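Local coordinates for triacylglycerol lipase (Yarrowia lipolytica, PDB 3O0D), which probably hydrolyses the ester bonds of triacylglycerols as an extracellular alpha/beta-hydrolase lipase, at residues W200-K203 with L204-Q208. Residues are numbered along the deposited sequence; the frame is centred on the assembly and turned at random.
Sequences WVDK and LFFGQ
Trp-200 and Leu-204, one turn apart near the C-terminal end of helix 195-206, belong to the beta-alpha-beta crossover that links strands 183-187 and 222-227 of the alpha/beta-hydrolase fold. Both side chains carry CG opposite the backbone nitrogen (chi1 170° and -179°) and run side by side, which brings Leu-204 CD2 over one face of the indole, displaced toward the rim, 4.1 Å from Trp-200 CH2. The next i/i+4 pair is likewise aligned: Val-201 CG1 meets Phe-205 CD2 at 3.9 Å, and both side chains pack on Leu-222 of strand 222-227, which Phe-206 also touches. Asp-202 approaches Phe-206 differently. Its OD1 sits at the ring edge, in plane, 3.9 Å from Phe-206 CD2, with carboxylate and ring planes 65° apart; the same oxygen accepts a hydrogen bond from Ser-245 N. The Phe-206 ring also takes Phe-205 CB over the centre of one face. Were Phe-206 an alanine, Phe-205 CB would probably lose the ring lying against it, Leu-222 part of its packing and Asp-202 OD1 its ring-edge neighbour. Lys-203 NZ forms a salt bridge with Glu-209 OE2. Phe-206 N donates to Asp-202 O (2.8 Å), and Gly-207 is the first residue to leave helical angles, with positive phi. Gly-207 N makes two weak hydrogen bonds, to Asp-202 O (3.2 Å) and Lys-203 O (3.0 Å), while Gly-207 CA makes a C-H...O contact with Lys-203 O.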
ATOM      1  N   TRP A 200      -4.719  -0.428  16.701  1.00 16.07           N
ATOM      2  CA  TRP A 200      -6.086  -0.551  16.352  1.00 18.46           C
ATOM      3  C   TRP A 200      -6.209  -1.255  14.989  1.00 18.74           C
ATOM      4  O   TRP A 200      -7.018  -2.198  14.831  1.00 19.36           O
ATOM      5  CB  TRP A 200      -6.745   0.816  16.382  1.00 19.49           C
ATOM      6  CG  TRP A 200      -8.163   0.819  15.771  1.00 20.73           C
ATOM      7  CD1 TRP A 200      -9.316   0.372  16.393  1.00 23.73           C
ATOM      8  CD2 TRP A 200      -8.555   1.295  14.515  1.00 20.42           C
ATOM      9  NE1 TRP A 200     -10.378   0.537  15.579  1.00 26.45           N
ATOM     10  CE2 TRP A 200      -9.953   1.089  14.409  1.00 25.34           C
ATOM     11  CE3 TRP A 200      -7.881   1.870  13.432  1.00 26.12           C
ATOM     12  CZ2 TRP A 200     -10.683   1.477  13.278  1.00 26.13           C
ATOM     13  CZ3 TRP A 200      -8.603   2.231  12.311  1.00 26.23           C
ATOM     14  CH2 TRP A 200      -9.990   2.021  12.232  1.00 28.30           C
ATOM     15  N   VAL A 201      -5.356  -0.833  14.023  1.00 16.98           N
ATOM     16  CA  VAL A 201      -5.261  -1.501  12.706  1.00 16.99           C
ATOM     17  C   VAL A 201      -4.918  -2.993  12.924  1.00 14.93           C
ATOM     18  O   VAL A 201      -5.534  -3.849  12.251  1.00 17.53           O
ATOM     19  CB  VAL A 201      -4.233  -0.825  11.847  1.00 17.04           C
ATOM     20  CG1 VAL A 201      -3.937  -1.727  10.556  1.00 14.63           C
ATOM     21  CG2 VAL A 201      -4.777   0.554  11.421  1.00 14.12           C
ATOM     22  N   ASP A 202      -4.018  -3.335  13.822  1.00 15.14           N
ATOM     23  CA  ASP A 202      -3.647  -4.756  14.030  1.00 16.21           C
ATOM     24  C   ASP A 202      -4.914  -5.498  14.574  1.00 19.40           C
ATOM     25  O   ASP A 202      -5.226  -6.592  14.179  1.00 15.75           O
ATOM     26  CB  ASP A 202      -2.517  -4.914  15.013  1.00 16.25           C
ATOM     27  CG  ASP A 202      -1.130  -4.697  14.411  1.00 18.75           C
ATOM     28  OD1 ASP A 202      -1.070  -4.452  13.160  1.00 19.77           O
ATOM     29  OD2 ASP A 202      -0.110  -4.682  15.178  1.00 18.82           O
ATOM     30  N   LYS A 203      -5.632  -4.875  15.527  1.00 20.44           N
ATOM     31  CA  LYS A 203      -6.842  -5.548  16.005  1.00 21.62           C
ATOM     32  C   LYS A 203      -7.848  -5.735  14.895  1.00 19.62           C
ATOM     33  O   LYS A 203      -8.498  -6.777  14.822  1.00 21.98           O
ATOM     34  CB  LYS A 203      -7.461  -4.712  17.150  1.00 21.36           C
ATOM     35  CG  LYS A 203      -6.633  -4.725  18.376  1.00 26.30           C
ATOM     36  CD  LYS A 203      -7.342  -3.965  19.574  1.00 31.31           C
ATOM     37  CE  LYS A 203      -6.314  -3.211  20.404  1.00 38.42           C
ATOM     38  NZ  LYS A 203      -6.669  -2.830  21.858  1.00 39.05           N
ATOM     39  N   LEU A 204      -8.002  -4.724  14.026  1.00 19.57           N
ATOM     40  CA  LEU A 204      -8.989  -4.682  13.001  1.00 19.58           C
ATOM     41  C   LEU A 204      -8.664  -5.798  12.011  1.00 20.36           C
ATOM     42  O   LEU A 204      -9.534  -6.571  11.596  1.00 19.24           O
ATOM     43  CB  LEU A 204      -9.065  -3.309  12.326  1.00 19.88           C
ATOM     44  CG  LEU A 204     -10.037  -2.988  11.218  1.00 22.29           C
ATOM     45  CD1 LEU A 204     -11.533  -2.925  11.717  1.00 22.29           C
ATOM     46  CD2 LEU A 204      -9.721  -1.670  10.584  1.00 24.93           C
ATOM     47  N   PHE A 205      -7.389  -5.900  11.623  1.00 18.03           N
ATOM     48  CA  PHE A 205      -7.083  -6.866  10.551  1.00 19.64           C
ATOM     49  C   PHE A 205      -6.640  -8.212  11.011  1.00 20.22           C
ATOM     50  O   PHE A 205      -6.809  -9.175  10.239  1.00 22.39           O
ATOM     51  CB  PHE A 205      -5.976  -6.306   9.581  1.00 20.16           C
ATOM     52  CG  PHE A 205      -6.521  -5.385   8.553  1.00 18.87           C
ATOM     53  CD1 PHE A 205      -6.992  -5.868   7.323  1.00 18.40           C
ATOM     54  CD2 PHE A 205      -6.608  -4.019   8.780  1.00 17.96           C
ATOM     55  CE1 PHE A 205      -7.529  -5.022   6.364  1.00 18.52           C
ATOM     56  CE2 PHE A 205      -7.097  -3.187   7.839  1.00 19.04           C
ATOM     57  CZ  PHE A 205      -7.562  -3.656   6.600  1.00 20.70           C
ATOM     58  N   PHE A 206      -5.989  -8.302  12.156  1.00 20.19           N
ATOM     59  CA  PHE A 206      -5.391  -9.570  12.598  1.00 21.29           C
ATOM     60  C   PHE A 206      -6.090 -10.101  13.834  1.00 23.45           C
ATOM     61  O   PHE A 206      -5.795 -11.205  14.326  1.00 25.01           O
ATOM     62  CB  PHE A 206      -3.900  -9.396  12.872  1.00 19.93           C
ATOM     63  CG  PHE A 206      -3.133  -8.896  11.645  1.00 21.47           C
ATOM     64  CD1 PHE A 206      -2.992  -9.701  10.492  1.00 24.52           C
ATOM     65  CD2 PHE A 206      -2.507  -7.700  11.658  1.00 21.33           C
ATOM     66  CE1 PHE A 206      -2.280  -9.193   9.396  1.00 23.52           C
ATOM     67  CE2 PHE A 206      -1.833  -7.182  10.543  1.00 25.50           C
ATOM     68  CZ  PHE A 206      -1.729  -7.941   9.414  1.00 19.39           C
ATOM     69  N   GLY A 207      -6.965  -9.269  14.363  1.00 24.23           N
ATOM     70  CA  GLY A 207      -7.806  -9.653  15.488  1.00 25.68           C
ATOM     71  C   GLY A 207      -7.225  -9.528  16.904  1.00 27.05           C
ATOM     72  O   GLY A 207      -7.943  -9.832  17.853  1.00 26.51           O
ATOM     73  N   GLN A 208      -5.958  -9.116  17.087  1.00 24.54           N
ATOM     74  CA  GLN A 208      -5.391  -8.935  18.442  1.00 25.70           C
ATOM     75  C   GLN A 208      -4.214  -8.036  18.278  1.00 26.36           C
ATOM     76  O   GLN A 208      -3.739  -7.867  17.111  1.00 23.69           O
ATOM     77  CB  GLN A 208      -4.964 -10.272  19.025  1.00 25.82           C
ATOM     78  CG  GLN A 208      -3.881 -10.994  18.217  1.00 27.57           C
ATOM     79  CD  GLN A 208      -3.441 -12.304  18.843  1.00 35.17           C
ATOM     80  OE1 GLN A 208      -2.342 -12.406  19.421  1.00 38.20           O
ATOM     81  NE2 GLN A 208      -4.292 -13.315  18.738  1.00 35.47           N
TER